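Long-range contacts in glycosyl hydrolases family 31 family protein (Aspergillus niger, PDB 6DRU), which catalyses the hydrolytic release of alpha-xylose from the non-reducing terminal glucose of xyloglucan oligosaccharides: residues Q22-Y26 with P51-E56; E134-F139 with A210-V216; V305-S309 with D386-K390; G646-L650 with L712-F718; T678-T682 with K693-P697. All blocks are in the same frame, centred on the assembly; numbering follows the deposited sequence.

Contact 1: Q22-Y26 with P51-E56; sequences QPFGY and PIEGYE
Gly54 sets its CA over one face of the Tyr26 ring, toward the rim, 3.7 Å from the centroid and 15° off the ring normal, a CH-pi contact. With no side chain, Gly54 leaves room for Gly25, whose CA is 4.4 Å from Gly54 CA, and for the Glu56 carboxylate. Next to it, Tyr26 CE1 meets the CB of Tyr55 at 3.8 Å. Tyr55 turns its own ring back toward the 22-26 segment, and the Gly25 carbonyl O comes up to the edge of that ring, 3.5 Å from CD1. The Tyr55 hydroxyl gives at most a weak bond to Pro23 O, at 3.4 Å. A further CH-pi contact is made by Pro51, whose CD lies 4.2 Å from the centroid of the Phe24 ring, over its face. The segments belong to the N-terminal beta-rich part of this GH31 enzyme: the chain leaves strand 17-23 at Pro23, and the loop that follows strand 28-35 folds back over this exit. A bend at the second torsion of Glu56 (chi2 96°) brings its carboxylate beside Gly25 N; a bond from that N to OE2 is modelled too short to be trusted in detail. OE2 also bonds His60. Gly25 has a positive phi of 67°, a region glycine enters easily. Farther out, Glu53 brings its CG to 4.0 Å from Tyr26 CE2, while its carboxylate is held by a salt bridge to Arg241 and a hydrogen bond to Gln233. Helix 228-239 lies beyond, with Leu238 touching both Phe24 and Pro51.

Contact 2: E134-F139 with A210-V216; sequences EFSAEF and AASTTLV
Phe135 and Thr213 form an antiparallel hydrogen-bonded pair: Phe135 N donates to Thr213 O at 3.1 Å, nearly straight at 177°, and Thr213 N returns a bond to Phe135 O at 2.9 Å. Ala137 and Ala210 make the second such pair, with Ala137 N 3.1 Å from Ala210 O. Both alanine methyls lie on one face, CB to CB 4.4 Å, and the small Ala137 CB leaves room for Val216.

The apolar contacts gather round Val216. Its CG1 sits over the centre of the Phe139 ring, 3.7 Å from the centroid and 11° off the normal, a CH-pi contact, while CG2 touches Ala137 CB at 3.7 Å. With CG between the backbone N and the carbonyl carbon (chi1 58°), the Phe135 ring lies under Thr213 O, which stands 3.3 Å above one face.

Glu134 also meets the second subunit: its N bonds that subunit's Glu134 OE2, and its OE2 weakly bonds that subunit's Ala133 N.

Between the two pairs a beta bulge shifts the register by one. The chain turns at Ala211 and Ser212, pairs once more at Thr213, then crosses through Thr214 and Leu215 from a five-stranded antiparallel sheet to strand 216-222 of another, as in a beta-sandwich.

Contact 3: V305-S309 with D386-K390; sequences VAQMS and DKGIK
The flat peptide joining Lys387 to Gly388 turns its oxygen to the helix that starts at Val305, where Ser309 OG and Ala306 CA meet it. Ser309 OG lies 2.9 Å from Lys387 O and 3.2 Å from Ala306 O. Its one proton has two carbonyl acceptors within reach, and which of them takes it is not settled. The hydroxyl stands between the backbone N and the carbonyl carbon (chi1 71°), which keeps it near its own helix while it faces the loop. Serine suits the spot, being short enough for the loop to pass close by. The same Lys387 O also receives a CA-H...O contact from Ala306 CA, 3.3 Å away with an angle of 159° at the hydrogen.

Beside this polar centre the contact is apolar. Val305 CG2 touches the stem of Lys387, 3.4 Å from its CD, and the extended lysine chain carries its ammonium end away from the helix. Met308 swings its CE round to within 4.1 Å of Ile389 CD1, its flexible chain bent at the last torsion. Gly388 has a phi of 97°, a value that suits glycine, and its lack of a side chain makes room for Ser309.

Within the TIM-barrel domain, the loop 386-390 leads from helix 370-385 into strand 391-394, and helix 305-316 precedes strand 319-328, which pairs in parallel with 391-394. Met308, Ser309 and Ile389 all touch Met320 of that strand, so the helix and the loop both rest on strand 319-328, with Leu297 against Val305 and Ile389.

Contact 4: G646-L650 with L712-F718; sequences GPRLL and LLSGNVF
Pro647 and Arg648 stand in the turn of the beta-hairpin formed by strands 643-645 and 649-651 of the C-terminal beta domain, and the last residues of the chain, Val717 and Phe718, close over them. Pro647 CG meets Val717 CG2 at 3.7 Å, and Pro647 CD meets Phe718 CZ at 3.7 Å, each pair crossing at about a right angle. A proline fits a tight turn and offers a compact apolar ridge to both.

Arg648 runs past Val717 in the opposite direction. Its CG touches Val717 CG1 at 3.6 Å, and the flat guanidinium then lies over the same methyl group, which sits 3.7 Å above the plane, over its centre. The side chain gets there by a bend at the second torsion (chi2 -81°), which folds the arginine back along the valine. Behind it, Leu649 CD2 packs on Leu712 CD2 at 4.0 Å, at the end of helix 709-712.

The tail reaches this position through a short sequence of turns. Gly715 leaves the helix with a phi of 96°, a conformation suited to glycine. Ser714 OG accepts from Asn716 N in an ST turn, and Asn716 is the centre of an inverse gamma turn. Helix 596-609 also touches Pro647 and Phe718.

There is no hydrogen bond between the two segments; contact is through carbon surfaces and one guanidinium face. A branched valine suits such a face: the N-H groups point outward in the plane, so a methyl on the face does not block them. Between these two segments the hold is thus mainly apolar, while Gly715 O bonds Ser601 OG of helix 596-609.

Contact 5: T678-T682 with K693-P697; sequences TYWWT and KVPAP
Tyr679 OH donates to the carbonyl O of Pro695 at 2.7 Å, the one hydrogen bond between the segments. The hydroxyl approaches from above the carbonyl plane, 39° out of it. The bond joins two sheets of the C-terminal beta domain: strand 677-679 belongs to its six-stranded antiparallel sheet, and strand 690-695 pairs with strand 661-666 in a separate two-stranded one.

A tyrosine suits this place since its ring can pack while its hydroxyl reaches across. Its CG lies opposite the backbone N (chi1 -165°), so the ring extends toward the second strand. Val694 CB lies over one face, 3.9 Å from the centroid and 22° off the normal, and Val694 CG2 comes to 3.5 Å from Tyr679 CE1. The beta-branched valine thus sets CB over the face with its methyls on the CE1 side, while Phe704 of strand 703-705 also meets both residues.

Pro695 slides past the tyrosine in the opposite direction, its CG 4.1 Å from Tyr679 CE2, the rigid ring offering a fixed apolar edge. Next to the tyrosine, Trp681 stacks on His700, donates its NE1 to Ile701 O and touches a glycan NAG. Thr682 CG2 meets Pro695 CG at 3.8 Å and also lies in the plane of the Tyr679 ring, at its edge.

The five contacts follow one another along the chain, except that contact 5 is nested inside the loop closed by contact 4. Contacts 1 and 2, with centres 26 Å apart, lie in the N-terminal beta region and share the eight-stranded sheet: strand 17-23 ends in contact 1 and strand 216-222 begins in contact 2. Contact 3 is within the TIM barrel, at least 36 Å between centres from every other contact. Contacts 4 and 5, 19 Å apart, share the six-stranded C-terminal sheet and touch: Trp680 packs on Leu649, Leu712 and Leu713. The chain tail thus closes against the same sheet, and all five lie away from the xylose pocket.

Contact 1: Q22-Y26 with P51-E56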
# COMPACT_ATOMS: atom_id res chain seq x y z
N GLN A 22 -14.26 18.06 24.36
CA GLN A 22 -14.76 19.39 24.68
C GLN A 22 -16.27 19.37 24.81
O GLN A 22 -16.95 18.66 24.06
CB GLN A 22 -14.36 20.41 23.61
CG GLN A 22 -12.90 20.36 23.21
CD GLN A 22 -12.62 21.18 21.97
OE1 GLN A 22 -13.06 20.84 20.87
NE2 GLN A 22 -11.89 22.28 22.13
N PRO A 23 -16.83 20.14 25.75
CA PRO A 23 -18.28 20.36 25.73
C PRO A 23 -18.67 21.10 24.46
O PRO A 23 -17.99 22.04 24.04
CB PRO A 23 -18.52 21.21 26.99
CG PRO A 23 -17.21 21.85 27.27
CD PRO A 23 -16.17 20.85 26.85
N PHE A 24 -19.76 20.67 23.85
CA PHE A 24 -20.15 21.17 22.53
C PHE A 24 -21.67 21.26 22.47
O PHE A 24 -22.35 20.24 22.42
CB PHE A 24 -19.61 20.27 21.43
CG PHE A 24 -19.23 21.00 20.18
CD1 PHE A 24 -18.02 21.68 20.11
CD2 PHE A 24 -20.07 21.02 19.08
CE1 PHE A 24 -17.67 22.36 18.96
CE2 PHE A 24 -19.72 21.69 17.93
CZ PHE A 24 -18.52 22.37 17.87
N GLY A 25 -22.19 22.48 22.45
CA GLY A 25 -23.62 22.70 22.43
C GLY A 25 -24.30 22.24 23.71
O GLY A 25 -23.67 21.90 24.72
N TYR A 26 -25.63 22.24 23.66
CA TYR A 26 -26.43 21.79 24.79
C TYR A 26 -26.33 20.28 24.93
O TYR A 26 -26.62 19.54 23.98
CB TYR A 26 -27.89 22.22 24.61
CG TYR A 26 -28.13 23.70 24.78
CD1 TYR A 26 -27.56 24.40 25.83
CD2 TYR A 26 -28.94 24.39 23.88
CE1 TYR A 26 -27.79 25.76 25.98
CE2 TYR A 26 -29.17 25.75 24.03
CZ TYR A 26 -28.59 26.42 25.08
OH TYR A 26 -28.81 27.77 25.24
N PRO A 51 -21.91 25.67 17.73
CA PRO A 51 -23.20 25.20 17.21
C PRO A 51 -24.15 26.35 16.96
O PRO A 51 -24.07 27.41 17.60
CB PRO A 51 -23.71 24.28 18.33
CG PRO A 51 -22.47 23.80 19.00
CD PRO A 51 -21.50 24.94 18.94
N ILE A 52 -25.06 26.14 16.00
CA ILE A 52 -26.05 27.15 15.64
C ILE A 52 -26.81 27.64 16.87
O ILE A 52 -27.25 28.79 16.94
CB ILE A 52 -27.02 26.58 14.58
CG1 ILE A 52 -26.31 26.44 13.23
CG2 ILE A 52 -28.26 27.45 14.42
CD1 ILE A 52 -27.04 25.54 12.26
N GLU A 53 -26.92 26.78 17.88
CA GLU A 53 -27.68 27.08 19.08
C GLU A 53 -27.06 26.31 20.24
O GLU A 53 -26.90 25.09 20.14
CB GLU A 53 -29.15 26.71 18.87
CG GLU A 53 -29.94 26.36 20.11
CD GLU A 53 -31.32 25.85 19.76
OE1 GLU A 53 -31.96 26.45 18.88
OE2 GLU A 53 -31.75 24.83 20.35
N GLY A 54 -26.70 27.02 21.30
CA GLY A 54 -26.04 26.38 22.42
C GLY A 54 -25.67 27.39 23.48
O GLY A 54 -25.99 28.58 23.37
N TYR A 55 -24.99 26.90 24.51
CA TYR A 55 -24.58 27.72 25.64
C TYR A 55 -23.40 28.63 25.33
O TYR A 55 -23.12 29.53 26.13
CB TYR A 55 -24.22 26.83 26.83
CG TYR A 55 -22.86 26.17 26.69
CD1 TYR A 55 -22.70 25.01 25.95
CD2 TYR A 55 -21.73 26.72 27.29
CE1 TYR A 55 -21.46 24.41 25.81
CE2 TYR A 55 -20.49 26.13 27.16
CZ TYR A 55 -20.36 24.98 26.42
OH TYR A 55 -19.13 24.38 26.29
N GLU A 56 -22.72 28.43 24.21
CA GLU A 56 -21.45 29.09 23.98
C GLU A 56 -21.65 30.51 23.45
O GLU A 56 -22.67 30.85 22.85
CB GLU A 56 -20.60 28.30 22.99
CG GLU A 56 -20.53 26.82 23.28
CD GLU A 56 -21.54 26.02 22.48
OE1 GLU A 56 -22.49 26.63 21.96
OE2 GLU A 56 -21.37 24.79 22.37
O HOH W 1 -26.81 22.68 21.56

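Contact 2: E134-F139 with A210-V216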
# COMPACT_ATOMS: atom_id res chain seq x y z
N GLU A 134 -0.87 8.96 6.81
CA GLU A 134 -2.31 8.76 6.84
C GLU A 134 -2.63 7.35 7.34
O GLU A 134 -1.92 6.39 7.03
CB GLU A 134 -2.92 8.97 5.46
CG GLU A 134 -2.78 10.38 4.92
CD GLU A 134 -3.28 10.51 3.49
OE1 GLU A 134 -4.51 10.67 3.31
OE2 GLU A 134 -2.45 10.45 2.56
N PHE A 135 -3.70 7.23 8.11
CA PHE A 135 -4.03 5.99 8.79
C PHE A 135 -5.51 5.66 8.60
O PHE A 135 -6.33 6.53 8.31
CB PHE A 135 -3.72 6.08 10.30
CG PHE A 135 -4.44 7.20 11.00
CD1 PHE A 135 -3.89 8.47 11.07
CD2 PHE A 135 -5.68 6.98 11.59
CE1 PHE A 135 -4.55 9.50 11.71
CE2 PHE A 135 -6.35 8.00 12.24
CZ PHE A 135 -5.78 9.26 12.29
N SER A 136 -5.82 4.38 8.78
CA SER A 136 -7.19 3.91 8.90
C SER A 136 -7.55 3.79 10.37
O SER A 136 -6.70 3.48 11.22
CB SER A 136 -7.36 2.56 8.19
OG SER A 136 -7.15 1.48 9.08
N ALA A 137 -8.81 4.06 10.69
CA ALA A 137 -9.26 4.12 12.07
C ALA A 137 -10.47 3.22 12.27
O ALA A 137 -11.34 3.14 11.41
CB ALA A 137 -9.61 5.56 12.47
N GLU A 138 -10.50 2.56 13.42
CA GLU A 138 -11.63 1.72 13.83
C GLU A 138 -11.95 2.05 15.28
O GLU A 138 -11.19 1.70 16.18
CB GLU A 138 -11.30 0.24 13.66
CG GLU A 138 -11.15 -0.20 12.21
CD GLU A 138 -10.58 -1.60 12.07
OE1 GLU A 138 -9.41 -1.73 11.63
OE2 GLU A 138 -11.29 -2.56 12.41
N PHE A 139 -13.07 2.72 15.50
CA PHE A 139 -13.50 3.13 16.83
C PHE A 139 -14.72 2.32 17.25
O PHE A 139 -15.70 2.24 16.50
CB PHE A 139 -13.81 4.63 16.88
CG PHE A 139 -12.60 5.48 17.15
CD1 PHE A 139 -11.41 5.26 16.48
CD2 PHE A 139 -12.65 6.50 18.09
CE1 PHE A 139 -10.29 6.04 16.73
CE2 PHE A 139 -11.54 7.29 18.35
CZ PHE A 139 -10.36 7.06 17.67
N ALA A 210 -12.84 4.41 9.30
CA ALA A 210 -12.45 5.39 8.30
C ALA A 210 -11.31 4.81 7.48
O ALA A 210 -10.29 4.41 8.04
CB ALA A 210 -12.02 6.71 8.96
N ALA A 211 -11.49 4.76 6.16
CA ALA A 211 -10.50 4.12 5.29
C ALA A 211 -9.17 4.85 5.33
O ALA A 211 -8.11 4.21 5.41
CB ALA A 211 -11.03 4.04 3.86
N SER A 212 -9.19 6.17 5.27
CA SER A 212 -7.97 6.97 5.30
C SER A 212 -8.31 8.33 5.88
O SER A 212 -9.24 8.99 5.40
CB SER A 212 -7.36 7.11 3.91
OG SER A 212 -6.23 7.97 3.93
N THR A 213 -7.58 8.75 6.90
CA THR A 213 -7.84 10.02 7.55
C THR A 213 -6.59 10.44 8.32
O THR A 213 -5.66 9.66 8.52
CB THR A 213 -9.05 9.93 8.49
OG1 THR A 213 -9.33 11.23 9.03
CG2 THR A 213 -8.77 8.96 9.63
N THR A 214 -6.60 11.70 8.76
CA THR A 214 -5.56 12.22 9.64
C THR A 214 -6.11 12.61 11.00
O THR A 214 -5.34 13.11 11.84
CB THR A 214 -4.88 13.44 9.00
OG1 THR A 214 -5.80 14.54 8.94
CG2 THR A 214 -4.40 13.10 7.59
N LEU A 215 -7.40 12.39 11.26
CA LEU A 215 -8.05 12.82 12.49
C LEU A 215 -9.42 12.19 12.63
O LEU A 215 -10.22 12.20 11.68
CB LEU A 215 -8.17 14.35 12.51
CG LEU A 215 -9.04 14.93 13.63
CD1 LEU A 215 -8.44 14.63 14.99
CD2 LEU A 215 -9.23 16.43 13.44
N VAL A 216 -9.72 11.63 13.80
CA VAL A 216 -11.03 11.08 14.12
C VAL A 216 -11.82 12.14 14.88
O VAL A 216 -11.27 12.84 15.74
CB VAL A 216 -10.91 9.78 14.93
CG1 VAL A 216 -12.28 9.18 15.19
CG2 VAL A 216 -10.03 8.78 14.20

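Contact 3: V305-S309 with D386-K390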
# COMPACT_ATOMS: atom_id res chain seq x y z
N VAL A 305 -34.77 29.12 -25.25
CA VAL A 305 -35.19 28.63 -23.95
C VAL A 305 -35.72 29.75 -23.06
O VAL A 305 -36.50 29.48 -22.14
CB VAL A 305 -34.06 27.86 -23.24
CG1 VAL A 305 -33.34 26.94 -24.24
CG2 VAL A 305 -33.09 28.79 -22.59
N ALA A 306 -35.31 30.99 -23.30
CA ALA A 306 -35.90 32.11 -22.57
C ALA A 306 -37.37 32.28 -22.95
O ALA A 306 -38.20 32.63 -22.11
CB ALA A 306 -35.12 33.39 -22.83
N GLN A 307 -37.70 32.04 -24.22
CA GLN A 307 -39.10 32.08 -24.65
C GLN A 307 -39.89 30.90 -24.12
O GLN A 307 -41.07 31.04 -23.81
CB GLN A 307 -39.18 32.11 -26.18
CG GLN A 307 -40.57 32.38 -26.72
CD GLN A 307 -40.76 31.85 -28.13
OE1 GLN A 307 -39.81 31.78 -28.91
NE2 GLN A 307 -41.98 31.46 -28.45
N MET A 308 -39.25 29.73 -24.01
CA MET A 308 -39.95 28.56 -23.49
C MET A 308 -40.34 28.75 -22.03
O MET A 308 -41.48 28.48 -21.64
CB MET A 308 -39.08 27.31 -23.66
CG MET A 308 -39.71 26.05 -23.10
SD MET A 308 -38.55 24.66 -23.03
CE MET A 308 -37.36 25.28 -21.84
N SER A 309 -39.39 29.22 -21.21
CA SER A 309 -39.68 29.41 -19.80
C SER A 309 -40.72 30.51 -19.60
O SER A 309 -41.57 30.41 -18.71
CB SER A 309 -38.39 29.75 -19.05
OG SER A 309 -37.94 31.05 -19.38
N ASP A 386 -30.27 32.61 -16.15
CA ASP A 386 -30.56 33.86 -16.85
C ASP A 386 -31.52 33.68 -18.01
O ASP A 386 -31.71 34.61 -18.80
CB ASP A 386 -29.27 34.50 -17.35
CG ASP A 386 -28.43 35.08 -16.23
OD1 ASP A 386 -28.88 35.04 -15.06
OD2 ASP A 386 -27.32 35.58 -16.51
N LYS A 387 -32.13 32.50 -18.14
CA LYS A 387 -33.05 32.22 -19.24
C LYS A 387 -34.36 31.60 -18.74
O LYS A 387 -35.08 30.97 -19.53
CB LYS A 387 -32.38 31.32 -20.28
CG LYS A 387 -31.19 31.97 -20.97
CD LYS A 387 -30.64 31.07 -22.07
CE LYS A 387 -29.48 31.70 -22.82
NZ LYS A 387 -28.96 30.77 -23.86
N GLY A 388 -34.68 31.77 -17.46
CA GLY A 388 -35.96 31.37 -16.91
C GLY A 388 -35.98 30.02 -16.22
O GLY A 388 -36.98 29.70 -15.57
N ILE A 389 -34.92 29.23 -16.34
CA ILE A 389 -34.82 27.94 -15.67
C ILE A 389 -33.92 28.16 -14.46
O ILE A 389 -32.69 28.09 -14.57
CB ILE A 389 -34.29 26.85 -16.60
CG1 ILE A 389 -35.19 26.73 -17.83
CG2 ILE A 389 -34.22 25.51 -15.87
CD1 ILE A 389 -34.56 25.99 -18.98
N LYS A 390 -34.52 28.40 -13.30
CA LYS A 390 -33.78 28.80 -12.11
C LYS A 390 -33.79 27.74 -11.02
O LYS A 390 -33.36 28.01 -9.90
CB LYS A 390 -34.34 30.12 -11.57
CG LYS A 390 -34.55 31.17 -12.65
CD LYS A 390 -35.04 32.48 -12.06
CE LYS A 390 -34.56 33.66 -12.90
NZ LYS A 390 -34.50 34.92 -12.11

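Contact 4: G646-L650 with L712-F718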
# COMPACT_ATOMS: atom_id res chain seq x y z
N GLY A 646 -46.53 15.94 9.63
CA GLY A 646 -46.81 17.07 10.47
C GLY A 646 -47.34 16.61 11.81
O GLY A 646 -47.37 15.41 12.12
N PRO A 647 -47.79 17.55 12.65
CA PRO A 647 -48.25 17.18 14.00
C PRO A 647 -49.66 16.62 14.05
O PRO A 647 -50.05 16.07 15.10
CB PRO A 647 -48.16 18.50 14.76
CG PRO A 647 -48.39 19.54 13.72
CD PRO A 647 -47.76 19.01 12.46
N ARG A 648 -50.45 16.71 12.98
CA ARG A 648 -51.86 16.36 13.05
C ARG A 648 -52.28 15.20 12.16
O ARG A 648 -53.24 14.51 12.50
CB ARG A 648 -52.73 17.58 12.70
CG ARG A 648 -52.44 18.82 13.54
CD ARG A 648 -53.13 18.75 14.89
NE ARG A 648 -52.71 19.83 15.78
CZ ARG A 648 -53.47 20.88 16.09
NH1 ARG A 648 -54.69 20.98 15.58
NH2 ARG A 648 -53.01 21.82 16.90
N LEU A 649 -51.59 14.95 11.05
CA LEU A 649 -52.01 13.94 10.09
C LEU A 649 -51.27 12.63 10.32
O LEU A 649 -50.06 12.63 10.55
CB LEU A 649 -51.78 14.43 8.66
CG LEU A 649 -52.65 15.60 8.19
CD1 LEU A 649 -52.25 16.03 6.79
CD2 LEU A 649 -54.12 15.22 8.24
N LEU A 650 -52.01 11.52 10.26
CA LEU A 650 -51.43 10.18 10.29
C LEU A 650 -51.73 9.50 8.96
O LEU A 650 -52.90 9.31 8.61
CB LEU A 650 -52.00 9.37 11.46
CG LEU A 650 -51.59 7.90 11.50
CD1 LEU A 650 -50.21 7.75 12.13
CD2 LEU A 650 -52.62 7.05 12.23
N LEU A 712 -56.16 22.32 11.24
CA LEU A 712 -54.94 21.90 10.56
C LEU A 712 -54.84 22.51 9.17
O LEU A 712 -53.73 22.83 8.72
CB LEU A 712 -54.87 20.37 10.51
CG LEU A 712 -55.60 19.55 9.44
CD1 LEU A 712 -54.74 19.35 8.20
CD2 LEU A 712 -56.03 18.21 10.01
N LEU A 713 -55.97 22.70 8.49
CA LEU A 713 -55.96 23.41 7.22
C LEU A 713 -55.63 24.88 7.39
O LEU A 713 -55.27 25.54 6.41
CB LEU A 713 -57.31 23.24 6.52
CG LEU A 713 -57.38 22.25 5.36
CD1 LEU A 713 -56.96 20.86 5.79
CD2 LEU A 713 -58.79 22.22 4.77
N SER A 714 -55.75 25.42 8.61
CA SER A 714 -55.41 26.81 8.86
C SER A 714 -53.92 27.03 9.08
O SER A 714 -53.44 28.15 8.88
CB SER A 714 -56.17 27.33 10.09
OG SER A 714 -55.53 26.92 11.28
N GLY A 715 -53.18 25.98 9.46
CA GLY A 715 -51.77 26.06 9.72
C GLY A 715 -51.40 26.26 11.18
O GLY A 715 -50.30 25.88 11.59
N ASN A 716 -52.30 26.85 11.98
CA ASN A 716 -52.04 27.07 13.40
C ASN A 716 -52.08 25.72 14.12
O ASN A 716 -53.09 25.31 14.69
CB ASN A 716 -53.03 28.05 14.01
CG ASN A 716 -53.06 29.38 13.28
OD1 ASN A 716 -52.65 29.47 12.13
ND2 ASN A 716 -53.52 30.42 13.97
N VAL A 717 -50.94 25.02 14.10
CA VAL A 717 -50.80 23.73 14.75
C VAL A 717 -49.62 23.68 15.70
O VAL A 717 -49.42 22.67 16.37
CB VAL A 717 -50.70 22.59 13.71
CG1 VAL A 717 -52.04 22.39 13.02
CG2 VAL A 717 -49.62 22.88 12.69
N PHE A 718 -48.83 24.74 15.79
CA PHE A 718 -47.71 24.80 16.72
C PHE A 718 -47.90 25.91 17.74
O PHE A 718 -49.02 26.21 18.17
CB PHE A 718 -46.39 24.98 15.97
CG PHE A 718 -46.09 23.88 14.99
CD1 PHE A 718 -45.59 22.67 15.43
CD2 PHE A 718 -46.32 24.06 13.64
CE1 PHE A 718 -45.31 21.65 14.53
CE2 PHE A 718 -46.04 23.05 12.74
CZ PHE A 718 -45.54 21.85 13.18

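Contact 5: T678-T682 with K693-P697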
# COMPACT_ATOMS: atom_id res chain seq x y z
N THR A 678 -59.71 11.05 13.78
CA THR A 678 -60.83 11.24 12.86
C THR A 678 -60.39 10.81 11.46
O THR A 678 -59.42 11.35 10.92
CB THR A 678 -61.28 12.70 12.84
OG1 THR A 678 -61.66 13.10 14.17
CG2 THR A 678 -62.47 12.88 11.91
N TYR A 679 -61.10 9.84 10.89
CA TYR A 679 -60.80 9.41 9.54
C TYR A 679 -61.17 10.50 8.54
O TYR A 679 -62.21 11.15 8.66
CB TYR A 679 -61.56 8.12 9.22
CG TYR A 679 -61.04 7.40 7.99
CD1 TYR A 679 -59.72 6.99 7.91
CD2 TYR A 679 -61.88 7.12 6.92
CE1 TYR A 679 -59.24 6.34 6.79
CE2 TYR A 679 -61.42 6.46 5.80
CZ TYR A 679 -60.10 6.07 5.74
OH TYR A 679 -59.63 5.41 4.63
N TRP A 680 -60.29 10.71 7.56
CA TRP A 680 -60.43 11.86 6.67
C TRP A 680 -61.66 11.74 5.78
O TRP A 680 -62.35 12.74 5.53
CB TRP A 680 -59.17 12.01 5.82
CG TRP A 680 -59.15 13.25 4.98
CD1 TRP A 680 -59.65 13.40 3.71
CD2 TRP A 680 -58.61 14.53 5.35
NE1 TRP A 680 -59.44 14.69 3.27
CE2 TRP A 680 -58.81 15.40 4.26
CE3 TRP A 680 -57.97 15.01 6.49
CZ2 TRP A 680 -58.40 16.73 4.28
CZ3 TRP A 680 -57.56 16.34 6.51
CH2 TRP A 680 -57.78 17.18 5.41
N TRP A 681 -61.96 10.54 5.30
CA TRP A 681 -62.97 10.37 4.27
C TRP A 681 -64.37 10.12 4.82
O TRP A 681 -65.35 10.39 4.12
CB TRP A 681 -62.58 9.23 3.33
CG TRP A 681 -61.20 9.40 2.79
CD1 TRP A 681 -60.10 8.66 3.09
CD2 TRP A 681 -60.76 10.41 1.87
NE1 TRP A 681 -59.01 9.12 2.41
CE2 TRP A 681 -59.39 10.20 1.65
CE3 TRP A 681 -61.40 11.45 1.20
CZ2 TRP A 681 -58.64 11.00 0.79
CZ3 TRP A 681 -60.66 12.25 0.35
CH2 TRP A 681 -59.29 12.02 0.15
N THR A 682 -64.49 9.63 6.05
CA THR A 682 -65.79 9.37 6.66
C THR A 682 -66.09 10.27 7.85
O THR A 682 -67.22 10.26 8.34
CB THR A 682 -65.89 7.91 7.10
OG1 THR A 682 -65.08 7.69 8.26
CG2 THR A 682 -65.43 6.98 5.99
N LYS A 693 -59.81 -1.28 10.73
CA LYS A 693 -59.91 -1.53 9.30
C LYS A 693 -60.86 -0.50 8.70
O LYS A 693 -62.07 -0.57 8.90
CB LYS A 693 -60.38 -2.95 9.01
CG LYS A 693 -59.33 -4.02 9.27
CD LYS A 693 -59.95 -5.35 9.66
CE LYS A 693 -58.93 -6.29 10.28
NZ LYS A 693 -58.49 -5.81 11.62
N VAL A 694 -60.30 0.46 7.96
CA VAL A 694 -61.07 1.58 7.43
C VAL A 694 -61.36 1.37 5.95
O VAL A 694 -60.64 0.63 5.27
CB VAL A 694 -60.33 2.91 7.67
CG1 VAL A 694 -60.17 3.14 9.15
CG2 VAL A 694 -58.98 2.88 6.98
N PRO A 695 -62.42 1.98 5.41
CA PRO A 695 -62.70 1.87 3.97
C PRO A 695 -61.62 2.56 3.16
O PRO A 695 -61.38 3.76 3.32
CB PRO A 695 -64.06 2.56 3.82
CG PRO A 695 -64.13 3.50 4.98
CD PRO A 695 -63.43 2.80 6.11
N ALA A 696 -60.99 1.80 2.27
CA ALA A 696 -59.91 2.31 1.42
C ALA A 696 -60.20 1.96 -0.03
O ALA A 696 -59.59 1.04 -0.59
CB ALA A 696 -58.56 1.76 1.86
N PRO A 697 -61.14 2.67 -0.68
CA PRO A 697 -61.30 2.51 -2.13
C PRO A 697 -60.11 3.09 -2.87
O PRO A 697 -59.20 3.65 -2.24
CB PRO A 697 -62.59 3.27 -2.42
CG PRO A 697 -62.67 4.30 -1.35
CD PRO A 697 -62.07 3.67 -0.12